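Local coordinates for probable transcriptional regulatory protein aq_1575 (Aquifex aeolicus, PDB 1LFP) that probably binds DNA and takes part in regulating transcription in the cytoplasm, at residues A[83-88]-A[101-106]; A[140-145]-A[190-195]; A[90-95]-A[216-221]; A[23-28]-A[59-64]. One frame throughout, in Å; residues are numbered along the deposited sequence.

Contact 1 of 4, residues A[83-88]-A[101-106]; sequences EEVIYE and ATTDNR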
loop_
_atom_site.group_PDB
_atom_site.type_symbol
_atom_site.label_atom_id
_atom_site.label_comp_id
_atom_site.label_asym_id
_atom_site.label_seq_id
_atom_site.Cartn_x
_atom_site.Cartn_y
_atom_site.Cartn_z
ATOM N N GLU A 83 -6.528 -12.981 7.196
ATOM C CA GLU A 83 -6.081 -13.394 5.862
ATOM C C GLU A 83 -6.135 -12.190 4.916
ATOM O O GLU A 83 -6.860 -11.232 5.177
ATOM C CB GLU A 83 -6.967 -14.496 5.284
ATOM C CG GLU A 83 -6.251 -15.473 4.327
ATOM C CD GLU A 83 -5.281 -14.809 3.340
ATOM O OE1 GLU A 83 -4.123 -14.507 3.726
ATOM O OE2 GLU A 83 -5.685 -14.589 2.173
ATOM N N GLU A 84 -5.370 -12.264 3.834
ATOM C CA GLU A 84 -5.321 -11.198 2.813
ATOM C C GLU A 84 -6.360 -11.486 1.744
ATOM O O GLU A 84 -6.428 -12.608 1.243
ATOM C CB GLU A 84 -3.945 -11.118 2.153
ATOM C CG GLU A 84 -2.776 -10.932 3.100
ATOM C CD GLU A 84 -1.467 -10.632 2.389
ATOM O OE1 GLU A 84 -1.030 -9.464 2.426
ATOM O OE2 GLU A 84 -0.860 -11.551 1.792
ATOM N N VAL A 85 -7.178 -10.493 1.411
ATOM C CA VAL A 85 -8.203 -10.668 0.387
ATOM C C VAL A 85 -8.025 -9.525 -0.607
ATOM O O VAL A 85 -7.665 -8.435 -0.211
ATOM C CB VAL A 85 -9.635 -10.629 1.001
ATOM C CG1 VAL A 85 -9.808 -9.415 1.866
ATOM C CG2 VAL A 85 -10.691 -10.632 -0.098
ATOM N N ILE A 86 -8.239 -9.806 -1.882
ATOM C CA ILE A 86 -8.126 -8.778 -2.894
ATOM C C ILE A 86 -9.488 -8.477 -3.424
ATOM O O ILE A 86 -10.190 -9.376 -3.901
ATOM C CB ILE A 86 -7.231 -9.235 -4.043
ATOM C CG1 ILE A 86 -5.845 -9.524 -3.474
ATOM C CG2 ILE A 86 -7.203 -8.173 -5.140
ATOM C CD1 ILE A 86 -5.386 -8.414 -2.587
ATOM N N TYR A 87 -9.903 -7.215 -3.324
ATOM C CA TYR A 87 -11.192 -6.827 -3.862
ATOM C C TYR A 87 -10.938 -6.091 -5.158
ATOM O O TYR A 87 -9.873 -5.497 -5.350
ATOM C CB TYR A 87 -11.959 -5.919 -2.899
ATOM C CG TYR A 87 -12.396 -6.648 -1.671
ATOM C CD1 TYR A 87 -13.502 -7.511 -1.695
ATOM C CD2 TYR A 87 -11.684 -6.518 -0.493
ATOM C CE1 TYR A 87 -13.861 -8.211 -0.568
ATOM C CE2 TYR A 87 -12.034 -7.217 0.645
ATOM C CZ TYR A 87 -13.124 -8.063 0.597
ATOM O OH TYR A 87 -13.419 -8.757 1.756
ATOM N N GLU A 88 -11.886 -6.207 -6.071
ATOM C CA GLU A 88 -11.737 -5.587 -7.387
ATOM C C GLU A 88 -13.075 -4.953 -7.765
ATOM O O GLU A 88 -14.125 -5.561 -7.573
ATOM C CB GLU A 88 -11.400 -6.679 -8.418
ATOM C CG GLU A 88 -10.057 -7.312 -8.192
ATOM C CD GLU A 88 -9.764 -8.455 -9.161
ATOM O OE1 GLU A 88 -9.868 -8.281 -10.403
ATOM O OE2 GLU A 88 -9.403 -9.547 -8.674
ATOM N N ALA A 101 -6.854 -6.079 1.279
ATOM C CA ALA A 101 -7.326 -6.032 2.649
ATOM C C ALA A 101 -6.781 -7.204 3.463
ATOM O O ALA A 101 -6.353 -8.213 2.909
ATOM C CB ALA A 101 -8.845 -6.037 2.650
ATOM N N THR A 102 -6.716 -7.022 4.786
ATOM C CA THR A 102 -6.253 -8.081 5.694
ATOM C C THR A 102 -7.347 -8.040 6.736
ATOM O O THR A 102 -7.436 -7.072 7.500
ATOM C CB THR A 102 -4.874 -7.764 6.331
ATOM O OG1 THR A 102 -3.871 -7.652 5.309
ATOM C CG2 THR A 102 -4.470 -8.896 7.289
ATOM N N THR A 103 -8.175 -9.085 6.771
ATOM C CA THR A 103 -9.339 -9.114 7.639
ATOM C C THR A 103 -9.541 -10.453 8.323
ATOM O O THR A 103 -9.048 -11.485 7.856
ATOM C CB THR A 103 -10.631 -8.725 6.819
ATOM O OG1 THR A 103 -11.785 -8.743 7.666
ATOM C CG2 THR A 103 -10.853 -9.686 5.650
ATOM N N ASP A 104 -10.246 -10.425 9.448
ATOM C CA ASP A 104 -10.522 -11.650 10.196
ATOM C C ASP A 104 -11.965 -12.081 9.967
ATOM O O ASP A 104 -12.442 -13.027 10.590
ATOM C CB ASP A 104 -10.299 -11.431 11.698
ATOM C CG ASP A 104 -11.367 -10.544 12.328
ATOM O OD1 ASP A 104 -11.549 -10.608 13.566
ATOM O OD2 ASP A 104 -12.025 -9.776 11.593
ATOM N N ASN A 105 -12.661 -11.367 9.082
ATOM C CA ASN A 105 -14.046 -11.669 8.763
ATOM C C ASN A 105 -14.364 -11.151 7.361
ATOM O O ASN A 105 -14.918 -10.067 7.195
ATOM C CB ASN A 105 -14.977 -11.000 9.775
ATOM C CG ASN A 105 -16.370 -11.568 9.742
ATOM O OD1 ASN A 105 -16.989 -11.698 8.681
ATOM N ND2 ASN A 105 -16.878 -11.916 10.912
ATOM N N ARG A 106 -13.990 -11.929 6.357
ATOM C CA ARG A 106 -14.225 -11.583 4.962
ATOM C C ARG A 106 -15.620 -11.075 4.602
ATOM O O ARG A 106 -15.757 -10.083 3.884
ATOM C CB ARG A 106 -13.890 -12.790 4.081
ATOM C CG ARG A 106 -12.464 -12.808 3.572
ATOM C CD ARG A 106 -12.086 -14.171 3.017
ATOM N NE ARG A 106 -11.598 -15.060 4.064
ATOM C CZ ARG A 106 -10.442 -14.902 4.706
ATOM N NH1 ARG A 106 -9.643 -13.889 4.406
ATOM N NH2 ARG A 106 -10.098 -15.747 5.671
#
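Val85 and Ala101 face each other as a hydrogen-bonded antiparallel pair: Val85 N gives to Ala101 O at 2.9 Å, and Ala101 N returns a bond of the same length to Val85 O, nearly in line with that carbonyl. On the face carrying both side chains, Val85 CG1 rests 3.6 Å from Ala101 CB. The same methyl touches Thr103 CG2 at 3.9 Å, while Val85 CG2 lies over the Tyr87 ring, offset toward its rim. Ala101 CB instead meets that ring at its edge, 3.9 Å from Tyr87 CE2; the phenol oxygen is held by Thr110. A second pair of backbone bonds joins Glu83 and Thr103. Between these pairs, Glu84 and Thr102 form a non-hydrogen-bonded pair on the other face, their side chains side by side and pointing alike, and the Glu84 carboxylate goes on to a salt bridge with Arg48.

With its hydroxyl anti to the backbone N (chi1 -180°), Thr103 turns CG2 to Val85 and lets OG1 accept from Asn105 N at 3.1 Å, an ST turn; Thr109 also bonds this hydroxyl. Replacing Thr103 by an alanine would probably leave Asn105 N without its acceptor and open a gap beside Val85 CG1. Asn105 then caps helix 106-119. The alternating pairs are those of an antiparallel beta hairpin, strands 83-91 and 95-103, followed after a two-residue turn by that helix.

Contact 2 of 4, residues A[140-145]-A[190-195]; sequences IEVPAK and LGVPIE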
loop_
_atom_site.group_PDB
_atom_site.type_symbol
_atom_site.label_atom_id
_atom_site.label_comp_id
_atom_site.label_asym_id
_atom_site.label_seq_id
_atom_site.Cartn_x
_atom_site.Cartn_y
_atom_site.Cartn_z
ATOM N N ILE A 140 8.741 0.528 -3.600
ATOM C CA ILE A 140 9.630 1.120 -2.610
ATOM C C ILE A 140 9.431 2.610 -2.544
ATOM O O ILE A 140 9.387 3.271 -3.587
ATOM C CB ILE A 140 11.107 0.823 -2.978
ATOM C CG1 ILE A 140 11.352 -0.690 -2.838
ATOM C CG2 ILE A 140 12.055 1.658 -2.069
ATOM C CD1 ILE A 140 12.676 -1.210 -3.483
ATOM N N GLU A 141 9.309 3.146 -1.329
ATOM C CA GLU A 141 9.131 4.580 -1.144
ATOM C C GLU A 141 10.383 5.127 -0.489
ATOM O O GLU A 141 10.920 4.501 0.408
ATOM C CB GLU A 141 7.916 4.886 -0.248
ATOM C CG GLU A 141 6.651 5.201 -1.048
ATOM C CD GLU A 141 5.395 5.333 -0.197
ATOM O OE1 GLU A 141 5.481 5.882 0.935
ATOM O OE2 GLU A 141 4.317 4.893 -0.678
ATOM N N VAL A 142 10.839 6.279 -0.964
ATOM C CA VAL A 142 12.037 6.931 -0.412
ATOM C C VAL A 142 11.713 8.400 -0.223
ATOM O O VAL A 142 11.201 9.075 -1.121
ATOM C CB VAL A 142 13.268 6.757 -1.360
ATOM C CG1 VAL A 142 12.874 7.022 -2.755
ATOM C CG2 VAL A 142 14.415 7.691 -0.961
ATOM N N PRO A 143 12.003 8.922 0.962
ATOM C CA PRO A 143 11.742 10.325 1.294
ATOM C C PRO A 143 12.446 11.366 0.411
ATOM O O PRO A 143 13.671 11.414 0.320
ATOM C CB PRO A 143 12.131 10.407 2.777
ATOM C CG PRO A 143 13.038 9.232 3.012
ATOM C CD PRO A 143 12.438 8.157 2.138
ATOM N N ALA A 144 11.666 12.219 -0.243
ATOM C CA ALA A 144 12.245 13.222 -1.119
ATOM C C ALA A 144 13.178 14.135 -0.327
ATOM O O ALA A 144 14.336 14.355 -0.713
ATOM C CB ALA A 144 11.138 14.038 -1.792
ATOM N N LYS A 145 12.652 14.634 0.784
ATOM C CA LYS A 145 13.355 15.531 1.689
ATOM C C LYS A 145 14.783 15.121 1.966
ATOM O O LYS A 145 15.671 15.962 2.064
ATOM C CB LYS A 145 12.623 15.587 3.027
ATOM C CG LYS A 145 11.292 16.301 3.003
ATOM C CD LYS A 145 10.556 16.062 4.308
ATOM C CE LYS A 145 9.415 17.059 4.513
ATOM N NZ LYS A 145 9.920 18.374 5.009
ATOM N N LEU A 190 23.628 1.589 -0.694
ATOM C CA LEU A 190 24.125 2.773 -1.398
ATOM C C LEU A 190 23.725 4.051 -0.677
ATOM O O LEU A 190 23.855 5.146 -1.222
ATOM C CB LEU A 190 23.599 2.842 -2.830
ATOM C CG LEU A 190 23.840 1.571 -3.618
ATOM C CD1 LEU A 190 23.365 1.813 -5.055
ATOM C CD2 LEU A 190 25.298 1.158 -3.576
ATOM N N GLY A 191 23.204 3.914 0.541
ATOM C CA GLY A 191 22.840 5.089 1.323
ATOM C C GLY A 191 21.433 5.649 1.225
ATOM O O GLY A 191 21.092 6.625 1.897
ATOM N N VAL A 192 20.598 5.033 0.396
ATOM C CA VAL A 192 19.229 5.494 0.208
ATOM C C VAL A 192 18.291 5.047 1.329
ATOM O O VAL A 192 18.194 3.853 1.606
ATOM C CB VAL A 192 18.646 4.955 -1.126
ATOM C CG1 VAL A 192 17.257 5.607 -1.388
ATOM C CG2 VAL A 192 19.591 5.227 -2.275
ATOM N N PRO A 193 17.621 5.997 2.009
ATOM C CA PRO A 193 16.693 5.640 3.087
ATOM C C PRO A 193 15.399 5.046 2.509
ATOM O O PRO A 193 14.890 5.529 1.496
ATOM C CB PRO A 193 16.447 6.967 3.782
ATOM C CG PRO A 193 16.544 7.947 2.672
ATOM C CD PRO A 193 17.718 7.455 1.852
ATOM N N ILE A 194 14.850 4.021 3.161
ATOM C CA ILE A 194 13.633 3.397 2.659
ATOM C C ILE A 194 12.487 3.699 3.606
ATOM O O ILE A 194 12.590 3.396 4.791
ATOM C CB ILE A 194 13.776 1.881 2.595
ATOM C CG1 ILE A 194 14.979 1.499 1.741
ATOM C CG2 ILE A 194 12.456 1.264 2.096
ATOM C CD1 ILE A 194 14.981 2.107 0.350
ATOM N N GLU A 195 11.405 4.272 3.084
ATOM C CA GLU A 195 10.254 4.577 3.921
ATOM C C GLU A 195 9.306 3.388 3.924
ATOM O O GLU A 195 8.753 3.039 4.962
ATOM C CB GLU A 195 9.537 5.823 3.426
ATOM C CG GLU A 195 8.365 6.227 4.287
ATOM C CD GLU A 195 7.823 7.595 3.925
ATOM O OE1 GLU A 195 8.548 8.596 4.139
ATOM O OE2 GLU A 195 6.681 7.670 3.422
#
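Val142 and Pro143, at the end of strand 134-143, pack against Val192 and Pro193 in the loop between helix 180-188 and strand 196-203, the neighbouring edge strand of a four-stranded antiparallel sheet. The touching parts, 140-143 and 192-195, run 97° apart, so the loop comes in across the strand before joining the sheet. A Schellman motif with Gly191 as its C-prime residue ends the helix and starts this path.

The side chains repeat the crossing. Val142 and Val192 meet at about a right angle, methyl to methyl, with Val142 CG2 3.5 Å from Val192 CG1. Each of these methyls stands anti to its own main-chain nitrogen (chi1 -173° for Val192), and Leu152 of helix 149-159 packs on both valines. The proline rings meet at an oblique angle through their CG atoms, Pro143 CG to Pro193 CG being 3.7 Å. Earlier in the strand, Ile140 CG2 meets Ile194 CD1 at 3.8 Å, on a side that helix 180-188 also lines. Pro193 O is buried here with no polar partner in the model.

The backbone is joined by Glu195 N, which donates to Glu141 O at 2.7 Å from a position tilted out of the carbonyl plane. Beyond it two carboxylates come close, which may favour protonation of one of them. Tyr139 bonds Glu141 OE2, whereas Glu141 OE1 and Glu195 OE2, both acceptors, lie 3.3 Å apart, with the carboxylate planes turned 77° against each other.

Contact 3 of 4, residues A[90-95]-A[216-221]; sequences YAPGGV and QKVIKL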
loop_
_atom_site.group_PDB
_atom_site.type_symbol
_atom_site.label_atom_id
_atom_site.label_comp_id
_atom_site.label_asym_id
_atom_site.label_seq_id
_atom_site.Cartn_x
_atom_site.Cartn_y
_atom_site.Cartn_z
ATOM N N TYR A 90 -15.071 -1.094 -9.749
ATOM C CA TYR A 90 -14.962 0.103 -10.571
ATOM C C TYR A 90 -15.520 1.322 -9.868
ATOM O O TYR A 90 -16.523 1.240 -9.146
ATOM C CB TYR A 90 -15.724 -0.112 -11.888
ATOM C CG TYR A 90 -15.012 -0.986 -12.891
ATOM C CD1 TYR A 90 -14.159 -0.437 -13.850
ATOM C CD2 TYR A 90 -15.104 -2.380 -12.823
ATOM C CE1 TYR A 90 -13.421 -1.240 -14.708
ATOM C CE2 TYR A 90 -14.373 -3.187 -13.664
ATOM C CZ TYR A 90 -13.529 -2.626 -14.612
ATOM O OH TYR A 90 -12.823 -3.456 -15.473
ATOM N N ALA A 91 -14.842 2.442 -10.060
ATOM C CA ALA A 91 -15.270 3.721 -9.506
ATOM C C ALA A 91 -15.892 4.462 -10.679
ATOM O O ALA A 91 -15.795 4.029 -11.828
ATOM C CB ALA A 91 -14.065 4.495 -8.991
ATOM N N PRO A 92 -16.531 5.602 -10.415
ATOM C CA PRO A 92 -17.140 6.341 -11.523
ATOM C C PRO A 92 -16.152 6.805 -12.582
ATOM O O PRO A 92 -15.009 7.126 -12.279
ATOM C CB PRO A 92 -17.864 7.495 -10.816
ATOM C CG PRO A 92 -17.276 7.540 -9.442
ATOM C CD PRO A 92 -16.989 6.117 -9.113
ATOM N N GLY A 93 -16.577 6.806 -13.842
ATOM C CA GLY A 93 -15.670 7.225 -14.897
ATOM C C GLY A 93 -14.906 6.038 -15.460
ATOM O O GLY A 93 -13.939 6.207 -16.197
ATOM N N GLY A 94 -15.330 4.837 -15.081
ATOM C CA GLY A 94 -14.697 3.624 -15.582
ATOM C C GLY A 94 -13.309 3.323 -15.024
ATOM O O GLY A 94 -12.524 2.561 -15.629
ATOM N N VAL A 95 -13.020 3.915 -13.872
ATOM C CA VAL A 95 -11.733 3.757 -13.203
ATOM C C VAL A 95 -11.700 2.400 -12.492
ATOM O O VAL A 95 -12.613 2.064 -11.738
ATOM C CB VAL A 95 -11.513 4.876 -12.179
ATOM C CG1 VAL A 95 -10.244 4.587 -11.338
ATOM C CG2 VAL A 95 -11.380 6.228 -12.916
ATOM N N GLN A 216 -13.869 13.929 -8.410
ATOM C CA GLN A 216 -14.087 14.059 -6.979
ATOM C C GLN A 216 -14.724 12.834 -6.372
ATOM O O GLN A 216 -14.440 12.497 -5.223
ATOM C CB GLN A 216 -14.960 15.274 -6.689
ATOM C CG GLN A 216 -14.834 15.788 -5.271
ATOM C CD GLN A 216 -14.798 17.308 -5.217
ATOM O OE1 GLN A 216 -14.588 17.905 -4.158
ATOM N NE2 GLN A 216 -14.997 17.943 -6.372
ATOM N N LYS A 217 -15.594 12.175 -7.132
ATOM C CA LYS A 217 -16.281 10.983 -6.644
ATOM C C LYS A 217 -15.261 9.870 -6.538
ATOM O O LYS A 217 -15.222 9.160 -5.544
ATOM C CB LYS A 217 -17.391 10.551 -7.600
ATOM C CG LYS A 217 -18.483 11.595 -7.793
ATOM C CD LYS A 217 -19.495 11.115 -8.817
ATOM C CE LYS A 217 -20.677 12.070 -8.924
ATOM N NZ LYS A 217 -21.614 11.622 -9.996
ATOM N N VAL A 218 -14.432 9.738 -7.568
ATOM C CA VAL A 218 -13.381 8.717 -7.558
ATOM C C VAL A 218 -12.509 8.874 -6.324
ATOM O O VAL A 218 -12.289 7.912 -5.593
ATOM C CB VAL A 218 -12.479 8.840 -8.779
ATOM C CG1 VAL A 218 -11.362 7.785 -8.718
ATOM C CG2 VAL A 218 -13.309 8.697 -10.027
ATOM N N ILE A 219 -11.995 10.087 -6.109
ATOM C CA ILE A 219 -11.128 10.364 -4.966
ATOM C C ILE A 219 -11.798 10.118 -3.626
ATOM O O ILE A 219 -11.171 9.622 -2.704
ATOM C CB ILE A 219 -10.580 11.832 -5.010
ATOM C CG1 ILE A 219 -9.714 12.029 -6.252
ATOM C CG2 ILE A 219 -9.781 12.131 -3.770
ATOM C CD1 ILE A 219 -9.172 13.436 -6.413
ATOM N N LYS A 220 -13.071 10.465 -3.493
ATOM C CA LYS A 220 -13.746 10.226 -2.227
ATOM C C LYS A 220 -13.894 8.730 -1.979
ATOM O O LYS A 220 -13.801 8.247 -0.849
ATOM C CB LYS A 220 -15.121 10.895 -2.226
ATOM C CG LYS A 220 -15.064 12.402 -1.995
ATOM C CD LYS A 220 -16.462 12.979 -1.787
ATOM C CE LYS A 220 -16.411 14.454 -1.421
ATOM N NZ LYS A 220 -15.642 15.233 -2.430
ATOM N N LEU A 221 -14.132 7.997 -3.045
ATOM C CA LEU A 221 -14.294 6.561 -2.921
ATOM C C LEU A 221 -12.999 5.956 -2.396
ATOM O O LEU A 221 -13.013 5.201 -1.423
ATOM C CB LEU A 221 -14.642 5.969 -4.291
ATOM C CG LEU A 221 -15.491 4.715 -4.285
ATOM C CD1 LEU A 221 -15.967 4.431 -5.711
ATOM C CD2 LEU A 221 -14.692 3.556 -3.724
#
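The turn of the hairpin between strands 83-91 and 95-103 is set against helix 212-226, with Ala91, Pro92 and Val95 meeting Lys217, Val218 and Leu221. No hydrogen bond crosses; the evidence for the contact is apolar packing. Pro92 brings the flank of its ring to the helix: Pro92 CG lies 3.5 Å from Lys217 CB, at the root of a side chain that then runs extended and leads its amine away. The neighbouring ring carbon, Pro92 CD, meets Leu221 CD1 at 3.9 Å, so the ring spans one turn of the helix. Leu221 CD1 also reaches Ala91 CB, 3.8 Å away. The same leucine also touches Val116 and Phe117 of helix 106-119.

The turn is shaped by a G1 beta bulge in which Gly94 and Val95 both face Ala91. Ala91 N bonds Val95 O at 2.8 Å, while the return bonds to Ala91 O from Gly94 N and Val95 N are weak. Gly93 and Gly94 both have positive phi, and at Gly93 a CB would run into the preceding carbonyl oxygen, that of Pro92.

Val218 splits its two methyls over this turn. With CG1 anti to the backbone N (chi1 178°), that branch faces Ala91 CB at 4.3 Å. CG2 lies 4.3 Å from Val95 CG2 and 3.2 Å from Pro92 O, a buried carbonyl oxygen with no polar partner in the model.

Contact 4 of 4, residues A[23-28]-A[59-64]; sequences KLFSKL and ANMPWE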
loop_
_atom_site.group_PDB
_atom_site.type_symbol
_atom_site.label_atom_id
_atom_site.label_comp_id
_atom_site.label_asym_id
_atom_site.label_seq_id
_atom_site.Cartn_x
_atom_site.Cartn_y
_atom_site.Cartn_z
ATOM N N LYS A 23 -4.591 4.306 13.713
ATOM C CA LYS A 23 -4.946 3.705 12.434
ATOM C C LYS A 23 -3.743 3.128 11.716
ATOM O O LYS A 23 -3.778 1.987 11.186
ATOM C CB LYS A 23 -5.639 4.746 11.550
ATOM C CG LYS A 23 -7.151 4.772 11.716
ATOM C CD LYS A 23 -7.704 6.190 11.693
ATOM C CE LYS A 23 -7.467 6.845 13.038
ATOM N NZ LYS A 23 -7.698 8.319 13.084
ATOM N N LEU A 24 -2.658 3.892 11.688
ATOM C CA LEU A 24 -1.437 3.432 11.041
ATOM C C LEU A 24 -0.886 2.177 11.759
ATOM O O LEU A 24 -0.539 1.165 11.127
ATOM C CB LEU A 24 -0.393 4.532 11.083
ATOM C CG LEU A 24 0.960 4.159 10.494
ATOM C CD1 LEU A 24 0.847 4.147 8.999
ATOM C CD2 LEU A 24 2.056 5.114 11.012
ATOM N N PHE A 25 -0.804 2.244 13.075
ATOM C CA PHE A 25 -0.293 1.095 13.841
ATOM C C PHE A 25 -1.158 -0.131 13.685
ATOM O O PHE A 25 -0.662 -1.273 13.716
ATOM C CB PHE A 25 -0.184 1.450 15.317
ATOM C CG PHE A 25 0.892 2.462 15.611
ATOM C CD1 PHE A 25 1.050 2.976 16.896
ATOM C CD2 PHE A 25 1.790 2.842 14.616
ATOM C CE1 PHE A 25 2.123 3.861 17.181
ATOM C CE2 PHE A 25 2.847 3.713 14.884
ATOM C CZ PHE A 25 3.014 4.220 16.170
ATOM N N SER A 26 -2.455 0.093 13.557
ATOM C CA SER A 26 -3.360 -1.028 13.395
ATOM C C SER A 26 -2.966 -1.771 12.119
ATOM O O SER A 26 -2.898 -2.999 12.102
ATOM C CB SER A 26 -4.800 -0.528 13.356
ATOM O OG SER A 26 -5.680 -1.605 13.077
ATOM N N LYS A 27 -2.685 -1.023 11.056
ATOM C CA LYS A 27 -2.289 -1.612 9.786
ATOM C C LYS A 27 -0.894 -2.220 9.885
ATOM O O LYS A 27 -0.627 -3.274 9.285
ATOM C CB LYS A 27 -2.393 -0.548 8.677
ATOM C CG LYS A 27 -3.878 -0.130 8.484
ATOM C CD LYS A 27 -4.169 0.892 7.385
ATOM C CE LYS A 27 -5.717 1.037 7.210
ATOM N NZ LYS A 27 -6.067 1.936 6.089
ATOM N N LEU A 28 0.009 -1.603 10.655
ATOM C CA LEU A 28 1.330 -2.211 10.751
ATOM C C LEU A 28 1.249 -3.536 11.524
ATOM O O LEU A 28 1.972 -4.481 11.215
ATOM C CB LEU A 28 2.314 -1.259 11.411
ATOM C CG LEU A 28 2.910 -0.209 10.450
ATOM C CD1 LEU A 28 3.939 -0.865 9.561
ATOM C CD2 LEU A 28 1.842 0.422 9.603
ATOM N N ALA A 59 8.270 3.816 12.620
ATOM C CA ALA A 59 7.082 4.615 12.876
ATOM C C ALA A 59 6.851 4.858 14.361
ATOM O O ALA A 59 5.820 5.399 14.761
ATOM C CB ALA A 59 5.872 3.929 12.256
ATOM N N ASN A 60 7.809 4.418 15.175
ATOM C CA ASN A 60 7.754 4.598 16.598
ATOM C C ASN A 60 6.678 3.757 17.263
ATOM O O ASN A 60 6.112 4.165 18.262
ATOM C CB ASN A 60 7.558 6.087 16.924
ATOM C CG ASN A 60 8.824 6.909 16.694
ATOM O OD1 ASN A 60 8.768 8.134 16.540
ATOM N ND2 ASN A 60 9.978 6.235 16.691
HETATM N N MSE A 61 6.384 2.589 16.707
HETATM C CA MSE A 61 5.378 1.724 17.344
HETATM C C MSE A 61 6.133 1.016 18.471
HETATM O O MSE A 61 7.261 0.525 18.287
HETATM C CB MSE A 61 4.804 0.702 16.363
HETATM C CG MSE A 61 3.463 0.083 16.845
HETATM SE SE MSE A 61 2.597 -0.941 15.603
HETATM C CE MSE A 61 3.601 -2.268 15.987
ATOM N N PRO A 62 5.538 0.984 19.660
ATOM C CA PRO A 62 6.148 0.342 20.841
ATOM C C PRO A 62 6.624 -1.055 20.486
ATOM O O PRO A 62 5.934 -1.801 19.820
ATOM C CB PRO A 62 5.017 0.346 21.869
ATOM C CG PRO A 62 4.226 1.623 21.502
ATOM C CD PRO A 62 4.213 1.563 19.965
ATOM N N TRP A 63 7.823 -1.403 20.909
ATOM C CA TRP A 63 8.320 -2.719 20.565
ATOM C C TRP A 63 7.443 -3.810 21.147
ATOM O O TRP A 63 7.385 -4.904 20.618
ATOM C CB TRP A 63 9.758 -2.868 21.059
ATOM C CG TRP A 63 10.705 -1.879 20.416
ATOM C CD1 TRP A 63 10.398 -0.863 19.534
ATOM C CD2 TRP A 63 12.117 -1.828 20.613
ATOM N NE1 TRP A 63 11.553 -0.194 19.175
ATOM C CE2 TRP A 63 12.617 -0.763 19.827
ATOM C CE3 TRP A 63 13.010 -2.584 21.381
ATOM C CZ2 TRP A 63 13.987 -0.434 19.792
ATOM C CZ3 TRP A 63 14.382 -2.257 21.344
ATOM C CH2 TRP A 63 14.847 -1.190 20.554
ATOM N N GLU A 64 6.778 -3.524 22.255
ATOM C CA GLU A 64 5.909 -4.511 22.880
ATOM C C GLU A 64 4.760 -4.842 21.932
ATOM O O GLU A 64 4.257 -5.960 21.909
ATOM C CB GLU A 64 5.388 -3.949 24.190
ATOM C CG GLU A 64 4.970 -2.504 24.039
ATOM C CD GLU A 64 5.921 -1.523 24.727
ATOM O OE1 GLU A 64 7.136 -1.417 24.330
ATOM O OE2 GLU A 64 5.410 -0.861 25.671
#
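The link between helices 47-58 and 63-74 packs on helix 21-39 through a Met-aromatic contact between Phe25 and Met61, the latter present as selenomethionine. Met61 CG stands over the middle of the Phe25 ring, 3.7 Å from its centroid and only 12° off the normal, a CH-pi approach. The selenium sits more obliquely, 4.3 Å from the centroid, and touches Phe25 CB, where the ring is attached, at 3.7 Å. An extended start to the chain (chi1 -162°, chi2 171°) lays Met61 along the ring, and the two side chains run alongside one another, pointing opposite ways. At the ring's edge, in its plane, Ala59 O lies 3.4 Å from Phe25 CZ. Ala59 CB adds contacts to Phe25 CE2 at 4.0 Å and to Leu24 CD2, while Leu28 CB also touches the selenium. An alanine in place of Phe25 is likely to open a gap beneath the Met61 chain and set it free to turn.

Asn60, with positive phi, is the C-prime residue of a Schellman motif ending helix 47-58, and Pro62 takes the N-cap position of helix 63-74. The arrangement is thus an interhelical turn docked on a third helix, within the helical N-terminal domain of the TACO1/YebC family.

In the fold
Contact 4 comes first along the chain and lies in the helical N-terminal domain of the TACO1/YebC family; the other three belong to the part that follows. Contacts 1 and 3 lie at the two ends of one hairpin, strands 83-91 and 95-103, with centres about 21 Å apart: one pairs the strands, the other sets their turn against helix 212-226. Contact 2 belongs to the other sheet, on strand 134-143, and its segments fall within the chain between those of contact 3, though the centres of contacts 2 and 3 are about 30 Å apart. Contact 4 lies about 20 Å, centre to centre, from both contacts 1 and 2. Apart from the adjoining segments of contacts 1 and 3, no contact touches another, so each is a separate local packing.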